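PDB 2NR4: conserved hypothetical protein from Methanosarcina mazei, which binds flavin mononucleotide between a beta barrel and a bundle of helices, though its biological role is unknown. Local coordinates for residues 160-174 / 199-211. Sequence-based numbering, arbitrary orientation.
Sequences FNAVLEATVHATRYQ and AEKKAMKLIYEAL. With FMN (flavin mononucleotide), chain C.
Ile207 enters helix 160-174 as a knob, its side chain seated in a hole made by Val163, Ala166, Thr167 and Ala170. Its CB points at the facing helix, and the two branches part there. CG2, anti to the backbone N, drops onto the methyl of Ala170, 3.7 Å from its CB. CG1, beside the backbone N, runs across the side chain of Thr167 at about a right angle, and the extended chi2 of 164° carries CD1 to the floor of the hole. There CD1 lies 3.8 Å from Ala166 CB and only 3.5 Å from Thr167 CG2, a tight carbon pair. Ala166 is shared: the chi2 bend of Met204 brings SD to 3.8 Å from Ala166 CB, and chi3 turns CE near it too. Met204 also touches Ala192 of helix 179-195.

One turn earlier, Val163 sets CG1 against Ala203 CB and CG2 against the carbonyl O and CB of Glu200. Glu200 CG lies 3.6 Å from Phe160 N, and the bend at chi2 then turns the carboxylate toward the Phe160 ring; OE2 ends at the ring edge, the carboxylate plane turned 74° from it, and OE1 accepts a hydrogen bond from Gly197 N. At the last modelled residue, Leu211, CD1 meets Ala170 CB, while CD2 stands 3.8 Å from Gln174 CG and meets the Tyr173 ring edge at CD2.

No hydrogen bond crosses this interface; the helices run nearly parallel, their axes 13° apart. Val168 CG2 approaches FMN C7M at 3.7 Å. Ile207 makes a knob-into-hole contact within the C-terminal three-helix bundle, whose helix 158-176 helps wall the flavin pocket beside the barrel.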
ATOM      1  N   PHE A 160       6.691  -3.991  -0.744  1.00 21.00           N
ATOM      2  CA  PHE A 160       5.416  -4.672  -0.500  1.00 20.68           C
ATOM      3  C   PHE A 160       4.576  -4.690  -1.774  1.00 19.67           C
ATOM      4  O   PHE A 160       4.046  -5.727  -2.186  1.00 18.73           O
ATOM      5  CB  PHE A 160       4.644  -4.003   0.637  1.00 21.04           C
ATOM      6  CG  PHE A 160       3.305  -4.638   0.885  1.00 22.54           C
ATOM      7  CD1 PHE A 160       3.208  -5.730   1.747  1.00 24.75           C
ATOM      8  CD2 PHE A 160       2.148  -4.210   0.191  1.00 22.39           C
ATOM      9  CE1 PHE A 160       1.997  -6.374   1.962  1.00 26.43           C
ATOM     10  CE2 PHE A 160       0.898  -4.860   0.406  1.00 24.35           C
ATOM     11  CZ  PHE A 160       0.830  -5.964   1.302  1.00 24.91           C
ATOM     12  N   ASN A 161       4.504  -3.534  -2.447  1.00 19.52           N
ATOM     13  CA  ASN A 161       3.736  -3.439  -3.680  1.00 19.41           C
ATOM     14  C   ASN A 161       4.274  -4.384  -4.754  1.00 19.91           C
ATOM     15  O   ASN A 161       3.510  -4.956  -5.528  1.00 19.39           O
ATOM     16  CB  ASN A 161       3.753  -1.988  -4.178  1.00 19.62           C
ATOM     17  CG  ASN A 161       3.101  -1.026  -3.203  1.00 19.01           C
ATOM     18  OD1 ASN A 161       2.479  -1.409  -2.205  1.00 17.37           O
ATOM     19  ND2 ASN A 161       3.257   0.276  -3.488  1.00 17.71           N
ATOM     20  N   ALA A 162       5.600  -4.560  -4.786  1.00 19.24           N
ATOM     21  CA  ALA A 162       6.244  -5.463  -5.747  1.00 20.11           C
ATOM     22  C   ALA A 162       5.910  -6.912  -5.489  1.00 20.70           C
ATOM     23  O   ALA A 162       5.740  -7.708  -6.452  1.00 20.87           O
ATOM     24  CB  ALA A 162       7.727  -5.274  -5.736  1.00 20.63           C
ATOM     25  N   VAL A 163       5.778  -7.257  -4.217  1.00 19.50           N
ATOM     26  CA  VAL A 163       5.341  -8.612  -3.828  1.00 21.13           C
ATOM     27  C   VAL A 163       3.928  -8.888  -4.339  1.00 20.81           C
ATOM     28  O   VAL A 163       3.691  -9.946  -4.914  1.00 20.67           O
ATOM     29  CB  VAL A 163       5.369  -8.834  -2.287  1.00 21.17           C
ATOM     30  CG1 VAL A 163       4.679 -10.207  -1.912  1.00 22.20           C
ATOM     31  CG2 VAL A 163       6.824  -8.812  -1.791  1.00 22.68           C
ATOM     32  N   LEU A 164       3.020  -7.916  -4.190  1.00 20.04           N
ATOM     33  CA  LEU A 164       1.652  -8.025  -4.682  1.00 21.45           C
ATOM     34  C   LEU A 164       1.645  -8.281  -6.204  1.00 21.80           C
ATOM     35  O   LEU A 164       0.934  -9.171  -6.706  1.00 21.32           O
ATOM     36  CB  LEU A 164       0.920  -6.717  -4.396  1.00 22.29           C
ATOM     37  CG  LEU A 164      -0.486  -6.773  -3.866  1.00 27.90           C
ATOM     38  CD1 LEU A 164      -0.468  -7.657  -2.583  1.00 29.61           C
ATOM     39  CD2 LEU A 164      -0.970  -5.309  -3.527  1.00 24.79           C
ATOM     40  N   GLU A 165       2.391  -7.461  -6.949  1.00 21.29           N
ATOM     41  CA  GLU A 165       2.471  -7.617  -8.390  1.00 21.15           C
ATOM     42  C   GLU A 165       3.073  -8.962  -8.746  1.00 21.25           C
ATOM     43  O   GLU A 165       2.518  -9.673  -9.618  1.00 22.98           O
ATOM     44  CB  GLU A 165       3.284  -6.468  -9.038  1.00 20.48           C
ATOM     45  CG  GLU A 165       2.613  -5.099  -8.886  1.00 23.19           C
ATOM     46  CD  GLU A 165       1.209  -5.032  -9.481  1.00 28.00           C
ATOM     47  OE1 GLU A 165       1.017  -5.508 -10.610  1.00 28.39           O
ATOM     48  OE2 GLU A 165       0.279  -4.548  -8.802  1.00 26.13           O
ATOM     49  N   ALA A 166       4.157  -9.337  -8.078  1.00 20.85           N
ATOM     50  CA  ALA A 166       4.839 -10.618  -8.376  1.00 22.30           C
ATOM     51  C   ALA A 166       3.901 -11.799  -8.190  1.00 23.89           C
ATOM     52  O   ALA A 166       3.980 -12.788  -8.945  1.00 24.31           O
ATOM     53  CB  ALA A 166       6.098 -10.791  -7.510  1.00 23.65           C
ATOM     54  N   THR A 167       3.041 -11.740  -7.176  1.00 24.01           N
ATOM     55  CA  THR A 167       2.063 -12.817  -6.935  1.00 24.65           C
ATOM     56  C   THR A 167       1.061 -12.890  -8.100  1.00 25.44           C
ATOM     57  O   THR A 167       0.756 -13.973  -8.582  1.00 24.83           O
ATOM     58  CB  THR A 167       1.315 -12.692  -5.574  1.00 25.26           C
ATOM     59  OG1 THR A 167       0.483 -11.513  -5.575  1.00 30.37           O
ATOM     60  CG2 THR A 167       2.310 -12.566  -4.442  1.00 20.19           C
ATOM     61  N   VAL A 168       0.629 -11.744  -8.624  1.00 24.49           N
ATOM     62  CA  VAL A 168      -0.267 -11.742  -9.786  1.00 25.48           C
ATOM     63  C   VAL A 168       0.447 -12.404 -10.975  1.00 26.67           C
ATOM     64  O   VAL A 168      -0.057 -13.386 -11.581  1.00 27.81           O
ATOM     65  CB  VAL A 168      -0.784 -10.312 -10.111  1.00 25.94           C
ATOM     66  CG1 VAL A 168      -1.791 -10.329 -11.304  1.00 27.29           C
ATOM     67  CG2 VAL A 168      -1.484  -9.757  -8.908  1.00 25.69           C
ATOM     68  N   HIS A 169       1.638 -11.928 -11.292  1.00 27.36           N
ATOM     69  CA  HIS A 169       2.382 -12.489 -12.431  1.00 28.51           C
ATOM     70  C   HIS A 169       2.754 -13.964 -12.267  1.00 29.67           C
ATOM     71  O   HIS A 169       2.703 -14.729 -13.237  1.00 28.26           O
ATOM     72  CB  HIS A 169       3.572 -11.601 -12.781  1.00 28.46           C
ATOM     73  CG  HIS A 169       3.162 -10.221 -13.186  1.00 31.65           C
ATOM     74  ND1 HIS A 169       2.163  -9.983 -14.109  1.00 33.07           N
ATOM     75  CD2 HIS A 169       3.577  -9.002 -12.762  1.00 33.75           C
ATOM     76  CE1 HIS A 169       2.005  -8.682 -14.258  1.00 34.04           C
ATOM     77  NE2 HIS A 169       2.837  -8.064 -13.441  1.00 33.53           N
ATOM     78  N   ALA A 170       3.110 -14.374 -11.055  1.00 28.74           N
ATOM     79  CA  ALA A 170       3.347 -15.773 -10.792  1.00 30.03           C
ATOM     80  C   ALA A 170       2.127 -16.648 -11.083  1.00 30.82           C
ATOM     81  O   ALA A 170       2.284 -17.746 -11.616  1.00 31.86           O
ATOM     82  CB  ALA A 170       3.872 -15.995  -9.345  1.00 29.15           C
ATOM     83  N   THR A 171       0.920 -16.198 -10.735  1.00 32.07           N
ATOM     84  CA  THR A 171      -0.276 -16.981 -11.058  1.00 33.28           C
ATOM     85  C   THR A 171      -0.509 -17.052 -12.566  1.00 34.16           C
ATOM     86  O   THR A 171      -1.005 -18.069 -13.097  1.00 33.81           O
ATOM     87  CB  THR A 171      -1.579 -16.484 -10.336  1.00 33.15           C
ATOM     88  OG1 THR A 171      -1.985 -15.221 -10.848  1.00 36.86           O
ATOM     89  CG2 THR A 171      -1.417 -16.409  -8.817  1.00 32.21           C
ATOM     90  N   ARG A 172      -0.155 -15.972 -13.253  1.00 34.14           N
ATOM     91  CA  ARG A 172      -0.252 -15.923 -14.705  1.00 35.49           C
ATOM     92  C   ARG A 172       0.777 -16.802 -15.391  1.00 37.02           C
ATOM     93  O   ARG A 172       0.465 -17.414 -16.430  1.00 36.79           O
ATOM     94  CB  ARG A 172      -0.177 -14.494 -15.196  1.00 35.54           C
ATOM     95  CG  ARG A 172      -1.494 -13.826 -14.973  1.00 37.62           C
ATOM     96  CD  ARG A 172      -1.380 -12.378 -15.242  1.00 40.98           C
ATOM     97  NE  ARG A 172      -2.641 -11.723 -14.957  1.00 44.65           N
ATOM     98  CZ  ARG A 172      -2.785 -10.407 -14.912  1.00 46.80           C
ATOM     99  NH1 ARG A 172      -1.741  -9.607 -15.129  1.00 46.69           N
ATOM    100  NH2 ARG A 172      -3.974  -9.901 -14.649  1.00 49.01           N
ATOM    101  N   TYR A 173       1.970 -16.891 -14.809  1.00 37.65           N
ATOM    102  CA  TYR A 173       2.979 -17.813 -15.279  1.00 40.42           C
ATOM    103  C   TYR A 173       2.536 -19.266 -15.168  1.00 41.51           C
ATOM    104  O   TYR A 173       2.897 -20.103 -16.003  1.00 41.90           O
ATOM    105  CB  TYR A 173       4.304 -17.634 -14.548  1.00 41.29           C
ATOM    106  CG  TYR A 173       5.309 -18.624 -15.054  1.00 42.77           C
ATOM    107  CD1 TYR A 173       5.903 -18.457 -16.306  1.00 44.19           C
ATOM    108  CD2 TYR A 173       5.631 -19.763 -14.310  1.00 44.11           C
ATOM    109  CE1 TYR A 173       6.809 -19.394 -16.799  1.00 45.02           C
ATOM    110  CE2 TYR A 173       6.531 -20.711 -14.798  1.00 45.77           C
ATOM    111  CZ  TYR A 173       7.114 -20.511 -16.035  1.00 45.17           C
ATOM    112  OH  TYR A 173       8.008 -21.433 -16.512  1.00 48.11           O
ATOM    113  N   GLN A 174       1.789 -19.567 -14.115  1.00 42.74           N
ATOM    114  CA  GLN A 174       1.187 -20.884 -13.946  1.00 44.27           C
ATOM    115  C   GLN A 174       0.076 -21.092 -14.976  1.00 45.40           C
ATOM    116  O   GLN A 174      -0.142 -22.228 -15.415  1.00 46.28           O
ATOM    117  CB  GLN A 174       0.634 -21.056 -12.524  1.00 43.78           C
ATOM    118  CG  GLN A 174       1.689 -21.144 -11.425  1.00 43.41           C
ATOM    119  CD  GLN A 174       1.069 -21.258 -10.027  1.00 44.18           C
ATOM    120  OE1 GLN A 174       1.529 -22.049  -9.198  1.00 43.06           O
ATOM    121  NE2 GLN A 174       0.006 -20.487  -9.776  1.00 42.39           N
ATOM    122  N   ALA A 199      10.240  -9.165   5.793  1.00 30.35           N
ATOM    123  CA  ALA A 199       9.005  -9.867   5.431  1.00 29.11           C
ATOM    124  C   ALA A 199       8.815  -9.956   3.913  1.00 29.34           C
ATOM    125  O   ALA A 199       8.477 -11.027   3.385  1.00 27.93           O
ATOM    126  CB  ALA A 199       7.791  -9.214   6.083  1.00 29.50           C
ATOM    127  N   GLU A 200       9.044  -8.840   3.208  1.00 28.67           N
ATOM    128  CA  GLU A 200       9.001  -8.866   1.744  1.00 29.26           C
ATOM    129  C   GLU A 200      10.016  -9.799   1.107  1.00 30.38           C
ATOM    130  O   GLU A 200       9.728 -10.500   0.121  1.00 28.27           O
ATOM    131  CB  GLU A 200       9.160  -7.464   1.152  1.00 29.43           C
ATOM    132  CG  GLU A 200       7.939  -6.587   1.347  1.00 28.68           C
ATOM    133  CD  GLU A 200       7.799  -6.025   2.734  1.00 33.23           C
ATOM    134  OE1 GLU A 200       8.832  -5.896   3.437  1.00 30.06           O
ATOM    135  OE2 GLU A 200       6.640  -5.710   3.128  1.00 34.68           O
ATOM    136  N   LYS A 201      11.226  -9.798   1.658  1.00 30.25           N
ATOM    137  CA  LYS A 201      12.268 -10.632   1.087  1.00 32.02           C
ATOM    138  C   LYS A 201      11.935 -12.113   1.293  1.00 30.10           C
ATOM    139  O   LYS A 201      12.130 -12.901   0.372  1.00 31.52           O
ATOM    140  CB  LYS A 201      13.656 -10.216   1.590  1.00 31.43           C
ATOM    141  CG  LYS A 201      14.069  -8.791   1.128  1.00 34.72           C
ATOM    142  CD  LYS A 201      15.399  -8.372   1.821  1.00 36.11           C
ATOM    143  CE  LYS A 201      15.702  -6.883   1.652  1.00 39.32           C
ATOM    144  NZ  LYS A 201      16.866  -6.466   2.512  1.00 44.03           N
ATOM    145  N   LYS A 202      11.368 -12.453   2.447  1.00 29.39           N
ATOM    146  CA  LYS A 202      10.837 -13.803   2.721  1.00 30.58           C
ATOM    147  C   LYS A 202       9.669 -14.174   1.794  1.00 28.80           C
ATOM    148  O   LYS A 202       9.591 -15.304   1.295  1.00 27.73           O
ATOM    149  CB  LYS A 202      10.380 -13.945   4.186  1.00 30.24           C
ATOM    150  CG  LYS A 202      11.483 -14.083   5.227  1.00 34.50           C
ATOM    151  CD  LYS A 202      10.937 -14.695   6.547  1.00 35.82           C
ATOM    152  CE  LYS A 202      11.478 -13.924   7.779  1.00 42.56           C
ATOM    153  NZ  LYS A 202      12.943 -13.637   7.623  1.00 45.63           N
ATOM    154  N   ALA A 203       8.769 -13.208   1.551  1.00 26.68           N
ATOM    155  CA  ALA A 203       7.635 -13.412   0.640  1.00 26.69           C
ATOM    156  C   ALA A 203       8.069 -13.749  -0.778  1.00 26.41           C
ATOM    157  O   ALA A 203       7.551 -14.680  -1.383  1.00 25.52           O
ATOM    158  CB  ALA A 203       6.697 -12.192   0.646  1.00 25.10           C
ATOM    159  N   MET A 204       9.054 -13.016  -1.294  1.00 27.72           N
ATOM    160  CA  MET A 204       9.587 -13.299  -2.618  1.00 29.42           C
ATOM    161  C   MET A 204      10.173 -14.693  -2.694  1.00 30.49           C
ATOM    162  O   MET A 204       9.960 -15.393  -3.677  1.00 31.57           O
ATOM    163  CB  MET A 204      10.650 -12.272  -3.017  1.00 30.02           C
ATOM    164  CG  MET A 204      10.088 -10.949  -3.496  1.00 30.31           C
ATOM    165  SD  MET A 204       8.836 -11.027  -4.817  1.00 28.28           S
ATOM    166  CE  MET A 204       9.627 -11.848  -6.080  1.00 23.65           C
ATOM    167  N   LYS A 205      10.894 -15.109  -1.662  1.00 31.40           N
ATOM    168  CA  LYS A 205      11.452 -16.465  -1.613  1.00 33.45           C
ATOM    169  C   LYS A 205      10.337 -17.511  -1.714  1.00 32.64           C
ATOM    170  O   LYS A 205      10.474 -18.522  -2.420  1.00 32.46           O
ATOM    171  CB  LYS A 205      12.251 -16.663  -0.326  1.00 33.52           C
ATOM    172  CG  LYS A 205      13.651 -17.311  -0.515  1.00 38.92           C
ATOM    173  CD  LYS A 205      14.459 -17.299   0.803  1.00 37.59           C
ATOM    174  CE  LYS A 205      15.952 -16.963   0.582  1.00 45.09           C
ATOM    175  NZ  LYS A 205      16.934 -18.112   0.671  1.00 44.99           N
ATOM    176  N   LEU A 206       9.213 -17.258  -1.041  1.00 31.28           N
ATOM    177  CA  LEU A 206       8.074 -18.159  -1.140  1.00 31.38           C
ATOM    178  C   LEU A 206       7.475 -18.248  -2.535  1.00 31.34           C
ATOM    179  O   LEU A 206       6.999 -19.330  -2.943  1.00 31.37           O
ATOM    180  CB  LEU A 206       7.003 -17.834  -0.094  1.00 31.16           C
ATOM    181  CG  LEU A 206       7.366 -18.013   1.390  1.00 31.72           C
ATOM    182  CD1 LEU A 206       6.121 -17.706   2.205  1.00 30.17           C
ATOM    183  CD2 LEU A 206       7.861 -19.439   1.724  1.00 33.44           C
ATOM    184  N   ILE A 207       7.453 -17.130  -3.263  1.00 30.77           N
ATOM    185  CA  ILE A 207       6.976 -17.128  -4.659  1.00 31.04           C
ATOM    186  C   ILE A 207       7.843 -18.029  -5.554  1.00 33.83           C
ATOM    187  O   ILE A 207       7.310 -18.822  -6.358  1.00 33.03           O
ATOM    188  CB  ILE A 207       6.855 -15.684  -5.271  1.00 31.27           C
ATOM    189  CG1 ILE A 207       5.692 -14.934  -4.606  1.00 29.70           C
ATOM    190  CG2 ILE A 207       6.553 -15.760  -6.748  1.00 30.65           C
ATOM    191  CD1 ILE A 207       5.666 -13.399  -4.789  1.00 29.65           C
ATOM    192  N   TYR A 208       9.159 -17.877  -5.398  1.00 35.58           N
ATOM    193  CA  TYR A 208      10.164 -18.668  -6.111  1.00 38.83           C
ATOM    194  C   TYR A 208      10.018 -20.168  -5.830  1.00 40.20           C
ATOM    195  O   TYR A 208       9.888 -20.963  -6.777  1.00 40.28           O
ATOM    196  CB  TYR A 208      11.561 -18.151  -5.766  1.00 39.83           C
ATOM    197  CG  TYR A 208      11.972 -16.967  -6.597  1.00 41.84           C
ATOM    198  CD1 TYR A 208      11.264 -15.773  -6.562  1.00 43.75           C
ATOM    199  CD2 TYR A 208      13.086 -17.035  -7.418  1.00 46.62           C
ATOM    200  CE1 TYR A 208      11.646 -14.686  -7.322  1.00 44.37           C
ATOM    201  CE2 TYR A 208      13.481 -15.938  -8.191  1.00 46.95           C
ATOM    202  CZ  TYR A 208      12.749 -14.769  -8.142  1.00 44.53           C
ATOM    203  OH  TYR A 208      13.130 -13.681  -8.918  1.00 44.72           O
ATOM    204  N   GLU A 209      10.015 -20.536  -4.540  1.00 41.18           N
ATOM    205  CA  GLU A 209       9.728 -21.914  -4.105  1.00 42.61           C
ATOM    206  C   GLU A 209       8.423 -22.465  -4.693  1.00 42.82           C
ATOM    207  O   GLU A 209       8.381 -23.616  -5.121  1.00 42.92           O
ATOM    208  CB  GLU A 209       9.686 -22.027  -2.582  1.00 42.41           C
ATOM    209  CG  GLU A 209      10.990 -21.737  -1.872  1.00 43.19           C
ATOM    210  CD  GLU A 209      10.836 -21.673  -0.346  1.00 44.16           C
ATOM    211  OE1 GLU A 209       9.806 -22.145   0.203  1.00 46.71           O
ATOM    212  OE2 GLU A 209      11.757 -21.131   0.307  1.00 48.50           O
ATOM    213  N   ALA A 210       7.364 -21.657  -4.713  1.00 42.33           N
ATOM    214  CA  ALA A 210       6.083 -22.086  -5.276  1.00 42.45           C
ATOM    215  C   ALA A 210       6.189 -22.368  -6.772  1.00 43.01           C
ATOM    216  O   ALA A 210       5.463 -23.220  -7.301  1.00 42.91           O
ATOM    217  CB  ALA A 210       4.996 -21.047  -5.021  1.00 42.48           C
ATOM    218  N   LEU A 211       7.077 -21.657  -7.460  1.00 43.05           N
ATOM    219  CA  LEU A 211       7.222 -21.853  -8.906  1.00 44.16           C
ATOM    220  C   LEU A 211       8.300 -22.887  -9.261  1.00 44.84           C
ATOM    221  O   LEU A 211       8.660 -23.033 -10.439  1.00 45.33           O
ATOM    222  CB  LEU A 211       7.498 -20.530  -9.617  1.00 43.65           C
ATOM    223  CG  LEU A 211       6.390 -19.468  -9.656  1.00 44.88           C
ATOM    224  CD1 LEU A 211       6.882 -18.222 -10.403  1.00 44.96           C
ATOM    225  CD2 LEU A 211       5.130 -20.004 -10.313  1.00 46.83           C
TER
HETATM  226  N1  FMN C 401      -8.868 -14.320  -7.970  1.00 42.32           N
HETATM  227  C2  FMN C 401     -10.199 -14.046  -8.200  1.00 42.50           C
HETATM  228  O2  FMN C 401     -10.931 -14.961  -8.570  1.00 42.87           O
HETATM  229  N3  FMN C 401     -10.686 -12.765  -8.052  1.00 41.66           N
HETATM  230  C4  FMN C 401      -9.843 -11.742  -7.645  1.00 41.68           C
HETATM  231  O4  FMN C 401     -10.294 -10.656  -7.301  1.00 36.64           O
HETATM  232  C4A FMN C 401      -8.499 -12.014  -7.399  1.00 41.99           C
HETATM  233  N5  FMN C 401      -7.635 -11.007  -7.000  1.00 43.22           N
HETATM  234  C5A FMN C 401      -6.300 -11.280  -6.736  1.00 42.42           C
HETATM  235  C6  FMN C 401      -5.445 -10.252  -6.316  1.00 42.13           C
HETATM  236  C7  FMN C 401      -4.109 -10.515  -6.047  1.00 42.39           C
HETATM  237  C7M FMN C 401      -3.213  -9.370  -5.667  1.00 43.75           C
HETATM  238  C8  FMN C 401      -3.620 -11.827  -6.223  1.00 42.66           C
HETATM  239  C8M FMN C 401      -2.250 -12.204  -5.801  1.00 40.74           C
HETATM  240  C9  FMN C 401      -4.466 -12.860  -6.649  1.00 42.18           C
HETATM  241  C9A FMN C 401      -5.823 -12.582  -6.895  1.00 42.19           C
HETATM  242  N10 FMN C 401      -6.691 -13.592  -7.314  1.00 41.98           N
HETATM  243  C10 FMN C 401      -8.018 -13.312  -7.567  1.00 42.45           C
HETATM  244  C1' FMN C 401      -6.158 -14.953  -7.644  1.00 41.97           C
HETATM  245  C2' FMN C 401      -6.406 -15.869  -6.451  1.00 43.31           C
HETATM  246  O2' FMN C 401      -5.908 -15.267  -5.286  1.00 42.11           O
HETATM  247  C3' FMN C 401      -5.639 -17.151  -6.673  1.00 44.64           C
HETATM  248  O3' FMN C 401      -6.147 -17.780  -7.837  1.00 44.23           O
HETATM  249  C4' FMN C 401      -5.714 -18.062  -5.449  1.00 42.08           C
HETATM  250  O4' FMN C 401      -4.750 -19.060  -5.671  1.00 47.31           O
HETATM  251  C5' FMN C 401      -7.105 -18.685  -5.270  1.00 42.16           C
HETATM  252  O5' FMN C 401      -7.046 -19.771  -4.369  1.00 39.45           O
HETATM  253  P   FMN C 401      -8.332 -20.600  -3.823  1.00 40.26           P
HETATM  254  O1P FMN C 401      -8.481 -21.791  -4.785  1.00 38.38           O
HETATM  255  O2P FMN C 401      -9.589 -19.709  -3.946  1.00 31.16           O
HETATM  256  O3P FMN C 401      -7.987 -21.106  -2.421  1.00 36.38           O